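Local coordinates for DnaD-like replication protein (Streptococcus mutans UA159, PDB 2ZC2) that probably takes part in the initiation of DNA replication and binds zinc ions through acidic side chains of this helical domain, at residues 26-29 and 30-34; 60-63 and 64-67; 50-54 and 55-59; 16-19 and 20-24. All blocks are in the same frame, centred on the assembly; numbering follows the deposited sequence.

Interaction 1: residues 26-29 and 30-34. With ZN (zinc ion), chain D.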
loop_
_atom_site.group_PDB
_atom_site.type_symbol
_atom_site.label_atom_id
_atom_site.label_comp_id
_atom_site.label_asym_id
_atom_site.label_seq_id
_atom_site.Cartn_x
_atom_site.Cartn_y
_atom_site.Cartn_z
ATOM N N LEU A 26 2.268 -4.432 -6.504
ATOM C CA LEU A 26 2.083 -2.977 -6.400
ATOM C C LEU A 26 1.638 -2.341 -7.724
ATOM O O LEU A 26 0.720 -1.527 -7.738
ATOM C CB LEU A 26 3.381 -2.330 -5.965
ATOM C CG LEU A 26 3.463 -1.479 -4.698
ATOM C CD1 LEU A 26 2.736 -2.173 -3.571
ATOM C CD2 LEU A 26 4.930 -1.154 -4.330
ATOM N N GLN A 27 2.305 -2.706 -8.831
ATOM C CA GLN A 27 1.933 -2.201 -10.186
ATOM C C GLN A 27 0.507 -2.483 -10.486
ATOM O O GLN A 27 -0.234 -1.599 -10.942
ATOM C CB GLN A 27 2.819 -2.771 -11.311
ATOM C CG GLN A 27 4.149 -2.090 -11.400
ATOM C CD GLN A 27 5.243 -2.946 -12.007
ATOM O OE1 GLN A 27 6.445 -2.630 -11.875
ATOM N NE2 GLN A 27 4.854 -4.043 -12.665
ATOM N N LYS A 28 0.119 -3.726 -10.206
ATOM C CA LYS A 28 -1.252 -4.181 -10.409
ATOM C C LYS A 28 -2.292 -3.390 -9.636
ATOM O O LYS A 28 -3.257 -2.896 -10.231
ATOM C CB LYS A 28 -1.368 -5.702 -10.160
ATOM C CG LYS A 28 -1.010 -6.510 -11.440
ATOM C CD LYS A 28 -0.137 -7.780 -11.251
ATOM C CE LYS A 28 -0.892 -8.955 -10.642
ATOM N NZ LYS A 28 -2.405 -8.839 -10.523
ATOM N N THR A 29 -2.099 -3.251 -8.323
ATOM C CA THR A 29 -3.037 -2.510 -7.482
ATOM C C THR A 29 -3.206 -1.068 -7.956
ATOM O O THR A 29 -4.322 -0.529 -7.948
ATOM C CB THR A 29 -2.635 -2.522 -5.962
ATOM O OG1 THR A 29 -1.535 -1.653 -5.742
ATOM C CG2 THR A 29 -2.228 -3.877 -5.488
ATOM N N VAL A 30 -2.105 -0.432 -8.341
ATOM C CA VAL A 30 -2.100 0.995 -8.748
ATOM C C VAL A 30 -2.677 1.204 -10.170
ATOM O O VAL A 30 -3.623 1.972 -10.365
ATOM C CB VAL A 30 -0.703 1.614 -8.593
ATOM C CG1 VAL A 30 -0.596 2.944 -9.378
ATOM C CG2 VAL A 30 -0.354 1.852 -7.070
ATOM N N SER A 31 -2.136 0.496 -11.143
ATOM C CA SER A 31 -2.695 0.535 -12.520
ATOM C C SER A 31 -3.933 -0.314 -12.720
ATOM O O SER A 31 -5.011 0.243 -12.996
ATOM C CB SER A 31 -1.632 0.153 -13.542
ATOM O OG SER A 31 -0.380 0.613 -13.060
ATOM N N ASP A 32 -3.817 -1.643 -12.592
ATOM C CA ASP A 32 -4.968 -2.523 -12.888
ATOM C C ASP A 32 -6.202 -2.193 -12.060
ATOM O O ASP A 32 -7.297 -1.976 -12.602
ATOM C CB ASP A 32 -4.633 -4.027 -12.756
ATOM C CG ASP A 32 -3.573 -4.497 -13.744
ATOM O OD1 ASP A 32 -2.892 -3.654 -14.352
ATOM O OD2 ASP A 32 -3.396 -5.728 -13.912
ATOM N N ASP A 33 -6.028 -2.152 -10.746
ATOM C CA ASP A 33 -7.145 -1.959 -9.845
ATOM C C ASP A 33 -7.438 -0.492 -9.594
ATOM O O ASP A 33 -8.367 -0.171 -8.850
ATOM C CB ASP A 33 -6.898 -2.685 -8.520
ATOM C CG ASP A 33 -6.695 -4.215 -8.699
ATOM O OD1 ASP A 33 -6.956 -4.754 -9.789
ATOM O OD2 ASP A 33 -6.291 -4.868 -7.737
ATOM N N LYS A 34 -6.643 0.389 -10.208
ATOM C CA LYS A 34 -6.894 1.839 -10.151
ATOM C C LYS A 34 -6.875 2.388 -8.711
ATOM O O LYS A 34 -7.757 3.156 -8.339
ATOM C CB LYS A 34 -8.264 2.177 -10.763
ATOM C CG LYS A 34 -8.631 1.509 -12.075
ATOM C CD LYS A 34 -7.647 1.755 -13.173
ATOM C CE LYS A 34 -8.098 0.992 -14.486
ATOM N NZ LYS A 34 -6.954 0.660 -15.422
HETATM ZN ZN ZN D . -5.831 -6.842 -8.659
#
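Lys28 crosses the side chain of Asp32 at a slant, one helical turn on. CG of Lys28 comes within 3.5 Å of OD2 of Asp32. The lysine chain is bent at each torsion after the first, and its NZ stays 4.7 Å from OD2 of Asp32. The opposite charges may attract each other weakly, but the charged atoms do not touch. Asp33 gives its carboxylate to the metal. Its CG is anti to the carbonyl carbon (chi1 -59°), which carries OD2 to 2.2 Å from the zinc ion. OD1 of Asp33 is a second, longer ligand at 2.6 Å, so the carboxylate chelates the zinc unevenly. CB of Asp33 rests 3.4 Å from the carbonyl O of Thr29. The hydroxyls turn back into the helix. OG1 of Thr29 donates to O of Leu26 at 3.0 Å, and N of Val30 reaches the same oxygen from the same face of its plane. O of Gln27 likewise takes both N and OG of Ser31. The last turn then widens. N of Asp33 bonds to O of Lys28, five residues back, at 2.9 Å and in the carbonyl plane. Lys34 follows with positive phi and leaves the helix. Its NZ folds back to O of Ser31, above the carbonyl plane. This is the wide, pi-type C-terminal end of helix 20-32, with a zinc site at its exit. On the inner side Leu26 packs on Val7 and Phe10 of helix 5-14, while Thr29 and Val30 lean on helix 37-50.

Interaction 2: residues 60-63 and 64-67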
loop_
_atom_site.group_PDB
_atom_site.type_symbol
_atom_site.label_atom_id
_atom_site.label_comp_id
_atom_site.label_asym_id
_atom_site.label_seq_id
_atom_site.Cartn_x
_atom_site.Cartn_y
_atom_site.Cartn_z
ATOM N N ALA A 60 -3.680 -6.290 3.848
ATOM C CA ALA A 60 -4.974 -6.424 4.560
ATOM C C ALA A 60 -5.663 -5.047 4.805
ATOM O O ALA A 60 -6.895 -4.877 4.628
ATOM C CB ALA A 60 -4.766 -7.212 5.874
ATOM N N ILE A 61 -4.869 -4.053 5.190
ATOM C CA ILE A 61 -5.399 -2.679 5.264
ATOM C C ILE A 61 -6.002 -2.242 3.943
ATOM O O ILE A 61 -7.137 -1.781 3.928
ATOM C CB ILE A 61 -4.376 -1.613 5.841
ATOM C CG1 ILE A 61 -3.905 -1.980 7.224
ATOM C CG2 ILE A 61 -4.997 -0.213 5.830
ATOM C CD1 ILE A 61 -2.616 -1.171 7.735
ATOM N N LEU A 62 -5.285 -2.413 2.832
ATOM C CA LEU A 62 -5.806 -2.064 1.522
ATOM C C LEU A 62 -7.083 -2.828 1.166
ATOM O O LEU A 62 -8.005 -2.247 0.573
ATOM C CB LEU A 62 -4.774 -2.292 0.405
ATOM C CG LEU A 62 -3.652 -1.272 0.434
ATOM C CD1 LEU A 62 -2.524 -1.720 -0.460
ATOM C CD2 LEU A 62 -4.226 0.136 0.076
ATOM N N ARG A 63 -7.127 -4.125 1.507
ATOM C CA ARG A 63 -8.321 -4.969 1.240
ATOM C C ARG A 63 -9.514 -4.547 2.045
ATOM O O ARG A 63 -10.618 -4.517 1.544
ATOM C CB ARG A 63 -8.057 -6.469 1.519
ATOM C CG ARG A 63 -7.358 -7.125 0.443
ATOM C CD ARG A 63 -7.473 -8.654 0.575
ATOM N NE ARG A 63 -7.047 -9.056 1.896
ATOM C CZ ARG A 63 -5.795 -9.384 2.197
ATOM N NH1 ARG A 63 -4.876 -9.396 1.258
ATOM N NH2 ARG A 63 -5.501 -9.760 3.439
ATOM N N ASN A 64 -9.323 -4.267 3.316
ATOM C CA ASN A 64 -10.435 -3.732 4.084
ATOM C C ASN A 64 -10.973 -2.436 3.441
ATOM O O ASN A 64 -12.182 -2.310 3.266
ATOM C CB ASN A 64 -10.068 -3.556 5.554
ATOM C CG ASN A 64 -11.105 -2.763 6.318
ATOM O OD1 ASN A 64 -10.920 -1.554 6.565
ATOM N ND2 ASN A 64 -12.236 -3.420 6.662
ATOM N N TRP A 65 -10.099 -1.518 3.027
ATOM C CA TRP A 65 -10.535 -0.300 2.306
ATOM C C TRP A 65 -11.229 -0.601 0.974
ATOM O O TRP A 65 -12.255 -0.026 0.686
ATOM C CB TRP A 65 -9.377 0.710 2.072
ATOM C CG TRP A 65 -8.928 1.391 3.303
ATOM C CD1 TRP A 65 -9.632 1.515 4.453
ATOM C CD2 TRP A 65 -7.637 2.013 3.543
ATOM N NE1 TRP A 65 -8.862 2.169 5.408
ATOM C CE2 TRP A 65 -7.646 2.500 4.869
ATOM C CE3 TRP A 65 -6.471 2.177 2.773
ATOM C CZ2 TRP A 65 -6.540 3.185 5.442
ATOM C CZ3 TRP A 65 -5.400 2.850 3.327
ATOM C CH2 TRP A 65 -5.440 3.348 4.651
ATOM N N ARG A 66 -10.687 -1.509 0.169
ATOM C CA ARG A 66 -11.354 -1.872 -1.073
ATOM C C ARG A 66 -12.771 -2.446 -0.894
ATOM O O ARG A 66 -13.647 -2.212 -1.739
ATOM C CB ARG A 66 -10.531 -2.856 -1.862
ATOM C CG ARG A 66 -11.145 -3.127 -3.234
ATOM C CD ARG A 66 -10.631 -4.396 -3.885
ATOM N NE ARG A 66 -10.602 -4.287 -5.354
ATOM C CZ ARG A 66 -11.650 -4.420 -6.180
ATOM N NH1 ARG A 66 -12.876 -4.662 -5.712
ATOM N NH2 ARG A 66 -11.458 -4.294 -7.497
ATOM N N HIS A 67 -12.979 -3.202 0.194
ATOM C CA HIS A 67 -14.279 -3.821 0.534
ATOM C C HIS A 67 -15.348 -2.769 0.691
ATOM O O HIS A 67 -16.532 -3.025 0.426
ATOM C CB HIS A 67 -14.232 -4.583 1.884
ATOM C CG HIS A 67 -13.667 -5.972 1.802
ATOM N ND1 HIS A 67 -13.402 -6.608 0.607
ATOM C CD2 HIS A 67 -13.358 -6.865 2.778
ATOM C CE1 HIS A 67 -12.933 -7.822 0.852
ATOM N NE2 HIS A 67 -12.891 -8.001 2.159
#
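O of Leu62 accepts from N of Arg66 at 2.8 Å, one of four successive i to i+4 backbone bonds in this run of helix. The bonds from Asn64 to Ala60, Trp65 to Ile61 and His67 to Arg63 complete the set. The side chains of Ile61 and Trp65 lie side by side and point the same way. CG2 of Ile61 sits over the six-membered ring of Trp65, 3.7 Å from its centroid and only 10° off the normal. This is a CH-pi contact. It arises because CG2 is anti to the backbone N of Ile61, while chi1 of -71° at Trp65 swings the indole back along the helix. O of Ile61 lies over the indole too, nearest CG of Trp65 in the five-membered ring. Leu62 meets the indole obliquely, with CD2 4.1 Å from CE3 of Trp65. His67 repeats part of this on the exposed side, where O of Arg63 lies 3.4 Å from CG of His67, over the imidazole face. Trp65 also touches Leu39, Ser42 and Ala43, and Leu62 touches Ala43. The stretch is a regular, amphipathic alpha-helix with an i to i+4 aliphatic-indole pair, its Leu62 and Trp65 facing helix 37-50.

Interaction 3: residues 50-54 and 55-59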
loop_
_atom_site.group_PDB
_atom_site.type_symbol
_atom_site.label_atom_id
_atom_site.label_comp_id
_atom_site.label_asym_id
_atom_site.label_seq_id
_atom_site.Cartn_x
_atom_site.Cartn_y
_atom_site.Cartn_z
ATOM N N ASN A 50 1.063 1.311 13.517
ATOM C CA ASN A 50 0.668 0.161 14.351
ATOM C C ASN A 50 1.828 -0.710 14.812
ATOM O O ASN A 50 1.649 -1.573 15.630
ATOM C CB ASN A 50 -0.374 -0.676 13.619
ATOM C CG ASN A 50 -1.778 -0.262 13.983
ATOM O OD1 ASN A 50 -2.031 0.179 15.137
ATOM N ND2 ASN A 50 -2.707 -0.393 13.041
ATOM N N GLY A 51 3.019 -0.470 14.302
ATOM C CA GLY A 51 4.185 -1.264 14.632
ATOM C C GLY A 51 4.097 -2.636 13.942
ATOM O O GLY A 51 4.703 -3.603 14.386
ATOM N N LYS A 52 3.361 -2.696 12.844
ATOM C CA LYS A 52 3.169 -3.901 12.084
ATOM C C LYS A 52 3.637 -3.754 10.643
ATOM O O LYS A 52 2.822 -3.906 9.702
ATOM C CB LYS A 52 1.680 -4.288 12.107
ATOM C CG LYS A 52 1.060 -4.258 13.508
ATOM C CD LYS A 52 0.404 -5.567 13.883
ATOM C CE LYS A 52 1.429 -6.634 14.040
ATOM N NZ LYS A 52 1.452 -7.483 12.795
ATOM N N THR A 53 4.934 -3.467 10.457
ATOM C CA THR A 53 5.399 -3.208 9.123
ATOM C C THR A 53 5.765 -4.579 8.480
ATOM O O THR A 53 6.908 -5.017 8.504
ATOM C CB THR A 53 6.543 -2.139 9.054
ATOM O OG1 THR A 53 6.237 -1.030 9.898
ATOM C CG2 THR A 53 6.640 -1.554 7.616
ATOM N N ASN A 54 4.760 -5.228 7.926
ATOM C CA ASN A 54 4.962 -6.400 7.089
ATOM C C ASN A 54 4.062 -6.367 5.873
ATOM O O ASN A 54 2.964 -5.787 5.932
ATOM C CB ASN A 54 4.809 -7.716 7.894
ATOM C CG ASN A 54 3.401 -8.001 8.345
ATOM O OD1 ASN A 54 3.112 -7.978 9.556
ATOM N ND2 ASN A 54 2.545 -8.444 7.415
ATOM N N TRP A 55 4.538 -6.937 4.759
ATOM C CA TRP A 55 3.769 -6.904 3.493
ATOM C C TRP A 55 2.309 -7.227 3.631
ATOM O O TRP A 55 1.466 -6.488 3.169
ATOM C CB TRP A 55 4.384 -7.870 2.445
ATOM C CG TRP A 55 3.595 -7.866 1.123
ATOM C CD1 TRP A 55 2.638 -8.763 0.722
ATOM C CD2 TRP A 55 3.711 -6.905 0.070
ATOM N NE1 TRP A 55 2.193 -8.442 -0.526
ATOM C CE2 TRP A 55 2.835 -7.289 -0.940
ATOM C CE3 TRP A 55 4.501 -5.756 -0.115
ATOM C CZ2 TRP A 55 2.692 -6.545 -2.140
ATOM C CZ3 TRP A 55 4.374 -5.013 -1.313
ATOM C CH2 TRP A 55 3.494 -5.427 -2.316
ATOM N N ASN A 56 2.004 -8.397 4.207
ATOM C CA ASN A 56 0.619 -8.910 4.325
ATOM C C ASN A 56 -0.293 -8.007 5.121
ATOM O O ASN A 56 -1.462 -7.793 4.763
ATOM C CB ASN A 56 0.607 -10.315 4.978
ATOM C CG ASN A 56 1.328 -11.373 4.100
ATOM O OD1 ASN A 56 1.798 -11.075 3.020
ATOM N ND2 ASN A 56 1.375 -12.607 4.570
ATOM N N TYR A 57 0.224 -7.492 6.226
ATOM C CA TYR A 57 -0.557 -6.516 7.019
ATOM C C TYR A 57 -0.955 -5.269 6.242
ATOM O O TYR A 57 -2.115 -4.826 6.278
ATOM C CB TYR A 57 0.191 -6.162 8.329
ATOM C CG TYR A 57 -0.624 -5.381 9.355
ATOM C CD1 TYR A 57 -1.317 -6.020 10.389
ATOM C CD2 TYR A 57 -0.666 -3.987 9.317
ATOM C CE1 TYR A 57 -2.059 -5.240 11.352
ATOM C CE2 TYR A 57 -1.389 -3.238 10.241
ATOM C CZ TYR A 57 -2.089 -3.848 11.243
ATOM O OH TYR A 57 -2.747 -3.060 12.177
ATOM N N ILE A 58 -0.015 -4.683 5.524
ATOM C CA ILE A 58 -0.320 -3.550 4.620
ATOM C C ILE A 58 -1.379 -3.911 3.586
ATOM O O ILE A 58 -2.357 -3.221 3.391
ATOM C CB ILE A 58 1.018 -3.108 3.899
ATOM C CG1 ILE A 58 2.017 -2.603 4.940
ATOM C CG2 ILE A 58 0.724 -1.996 2.820
ATOM C CD1 ILE A 58 3.508 -2.611 4.504
ATOM N N GLN A 59 -1.209 -5.042 2.925
ATOM C CA GLN A 59 -2.259 -5.513 1.990
ATOM C C GLN A 59 -3.616 -5.743 2.629
ATOM O O GLN A 59 -4.576 -5.475 1.996
ATOM C CB GLN A 59 -1.856 -6.801 1.229
ATOM C CG GLN A 59 -0.590 -6.600 0.449
ATOM C CD GLN A 59 -0.764 -5.482 -0.614
ATOM O OE1 GLN A 59 0.072 -4.611 -0.744
ATOM N NE2 GLN A 59 -1.867 -5.533 -1.371
#
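The ring of Tyr57 carries Lys52 on one face and Asn50 at its hydroxyl edge. CB of Lys52 stands over the centre of the ring, 3.5 Å from its centroid and 6° off the normal, a close CH-pi contact. The lysine then bends across the face, and its CD comes 3.5 Å from CE1 of Tyr57. The two side chains cross at about a right angle, and the bends of the lysine keep CB, CG and CD close to the ring, with NZ passing toward CD1. At the far end, ND2 of Asn50 is 2.8 Å from OH of Tyr57 and close to the ring plane. The amide itself stands 89° to that plane. Tyr57 reaches back to both residues because its CG is anti to the backbone N (chi1 -169°). O of Lys52 adds a contact at 3.5 Å with CD2 of Tyr57. The loop enters the helix at Asn54, the N-cap residue. Its O accepts from N of Ile58 at 3.2 Å in a nearly straight bond, and CG1 and CD1 of Ile58 pack on the same oxygen. Before it, Thr53 is the centre of an inverse gamma turn, closed by a weak bond from N of Asn54 to O of Lys52. Ile58 rests on Leu44 and Ala47 of helix 37-50 and on Phe10 of helix 5-14. Trp55 packs on Asp25 and Leu26 of helix 20-32. The whole is a short helix-loop-helix connection, with a Schellman motif at Gly51 ending helix 37-50 and an N-cap at Asn54 opening helix 55-67.

Interaction 4: residues 16-19 and 20-24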
loop_
_atom_site.group_PDB
_atom_site.type_symbol
_atom_site.label_atom_id
_atom_site.label_comp_id
_atom_site.label_asym_id
_atom_site.label_seq_id
_atom_site.Cartn_x
_atom_site.Cartn_y
_atom_site.Cartn_z
ATOM N N ARG A 16 14.074 -3.747 3.369
ATOM C CA ARG A 16 14.504 -4.767 2.423
ATOM C C ARG A 16 13.957 -4.380 1.083
ATOM O O ARG A 16 13.035 -3.572 0.991
ATOM C CB ARG A 16 13.968 -6.165 2.815
ATOM C CG ARG A 16 12.417 -6.295 2.739
ATOM C CD ARG A 16 11.920 -7.650 3.296
ATOM N NE ARG A 16 10.462 -7.827 3.205
ATOM C CZ ARG A 16 9.798 -7.891 2.043
ATOM N NH1 ARG A 16 10.452 -7.783 0.885
ATOM N NH2 ARG A 16 8.494 -8.084 2.029
HETATM N N MSE A 17 14.511 -4.975 0.036
HETATM C CA MSE A 17 14.037 -4.723 -1.309
HETATM C C MSE A 17 12.724 -5.452 -1.546
HETATM O O MSE A 17 12.502 -6.521 -0.982
HETATM C CB MSE A 17 15.066 -5.206 -2.333
HETATM C CG MSE A 17 16.243 -4.277 -2.505
HETATM SE SE MSE A 17 17.568 -5.005 -3.725
HETATM C CE MSE A 17 16.402 -5.767 -5.122
ATOM N N LEU A 18 11.860 -4.890 -2.384
ATOM C CA LEU A 18 10.698 -5.651 -2.781
ATOM C C LEU A 18 11.111 -6.766 -3.737
ATOM O O LEU A 18 11.966 -6.569 -4.595
ATOM C CB LEU A 18 9.637 -4.761 -3.424
ATOM C CG LEU A 18 9.149 -3.626 -2.498
ATOM C CD1 LEU A 18 7.930 -2.946 -3.063
ATOM C CD2 LEU A 18 8.912 -4.159 -1.054
ATOM N N SER A 19 10.483 -7.923 -3.577
ATOM C CA SER A 19 10.605 -9.020 -4.522
ATOM C C SER A 19 9.922 -8.641 -5.873
ATOM O O SER A 19 9.026 -7.780 -5.900
ATOM C CB SER A 19 9.870 -10.207 -3.893
ATOM O OG SER A 19 8.496 -10.126 -4.306
ATOM N N PRO A 20 10.286 -9.331 -7.007
ATOM C CA PRO A 20 9.521 -9.152 -8.251
ATOM C C PRO A 20 8.031 -9.288 -8.103
ATOM O O PRO A 20 7.269 -8.509 -8.737
ATOM C CB PRO A 20 10.061 -10.258 -9.151
ATOM C CG PRO A 20 11.493 -10.363 -8.694
ATOM C CD PRO A 20 11.445 -10.219 -7.215
ATOM N N PHE A 21 7.584 -10.288 -7.306
ATOM C CA PHE A 21 6.185 -10.501 -7.092
ATOM C C PHE A 21 5.515 -9.315 -6.372
ATOM O O PHE A 21 4.399 -8.889 -6.711
ATOM C CB PHE A 21 5.917 -11.845 -6.388
ATOM C CG PHE A 21 6.146 -13.085 -7.279
ATOM C CD1 PHE A 21 5.221 -13.437 -8.272
ATOM C CD2 PHE A 21 7.276 -13.875 -7.113
ATOM C CE1 PHE A 21 5.417 -14.590 -9.117
ATOM C CE2 PHE A 21 7.493 -15.028 -7.909
ATOM C CZ PHE A 21 6.560 -15.391 -8.916
ATOM N N GLU A 22 6.188 -8.765 -5.380
ATOM C CA GLU A 22 5.654 -7.583 -4.644
ATOM C C GLU A 22 5.675 -6.363 -5.556
ATOM O O GLU A 22 4.691 -5.616 -5.613
ATOM C CB GLU A 22 6.484 -7.340 -3.375
ATOM C CG GLU A 22 6.340 -8.517 -2.372
ATOM C CD GLU A 22 7.264 -8.423 -1.213
ATOM O OE1 GLU A 22 8.297 -7.773 -1.362
ATOM O OE2 GLU A 22 6.944 -8.982 -0.134
ATOM N N LEU A 23 6.776 -6.162 -6.302
ATOM C CA LEU A 23 6.836 -5.059 -7.269
ATOM C C LEU A 23 5.683 -5.151 -8.219
ATOM O O LEU A 23 5.007 -4.169 -8.433
ATOM C CB LEU A 23 8.180 -5.028 -8.039
ATOM C CG LEU A 23 9.309 -4.395 -7.238
ATOM C CD1 LEU A 23 10.688 -4.864 -7.720
ATOM C CD2 LEU A 23 9.205 -2.889 -7.292
ATOM N N GLU A 24 5.418 -6.368 -8.725
ATOM C CA GLU A 24 4.324 -6.606 -9.670
ATOM C C GLU A 24 2.957 -6.431 -9.024
ATOM O O GLU A 24 2.013 -5.884 -9.600
ATOM C CB GLU A 24 4.472 -8.027 -10.282
ATOM C CG GLU A 24 3.112 -8.808 -10.356
ATOM C CD GLU A 24 3.171 -10.271 -9.772
ATOM O OE1 GLU A 24 2.855 -10.488 -8.542
ATOM O OE2 GLU A 24 3.535 -11.187 -10.580
#
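Arg16 and Glu22 meet end-on, their side chains crossing at about a right angle and their flat groups nearly coplanar, 27° apart. NH2 of Arg16 binds OE2 of Glu22 at 2.8 Å, and NH1 of Arg16 binds OE1 at 3.1 Å. Each oxygen uses its syn lone pair, so the salt bridge is two-pronged and resists rotation of either group. OE1 also accepts from N of Ser19 at 3.1 Å, from above the carboxylate plane. Ser19 repays this from the other direction. Its OG lies between its backbone N and carbonyl carbon (chi1 89°), where it accepts from N of Glu22 at 2.9 Å. The two reciprocal bonds make a capping box, and O of Ser19 adds a helical bond from N of Leu23. Leu18 fills the inner side. Its CD2 approaches OE1 of Glu22 at 3.7 Å, crosswise to the glutamate chain, and its CB touches CG of Leu23 at 3.8 Å. The box opens helix 20-32 just after the loop from helix 5-14. Leu18 and Leu23 pack on that earlier helix through Phe10 and Val7. Arg16 and Glu22 both lie against Trp55 of helix 55-67.

From the N terminus, interaction 4 comes first, joining the loop after helix 5-14 to the start of helix 20-32. Interaction 1 follows at the other end of that helix. Interaction 3 spans the turn between helices 37-50 and 55-67, and interaction 2 continues along helix 55-67 directly after it. All four are local and in series; none nests in or crosses another. Space joins what sequence separates. Trp55 of interaction 3 packs on Leu26 of interaction 1 and on Glu22 and Arg16 of interaction 4, tying helix 55-67 to helix 20-32. Leu26 also touches Leu18, linking interactions 1 and 4. Interactions 1 and 2 come within about 5 Å (nearest atoms) without touching.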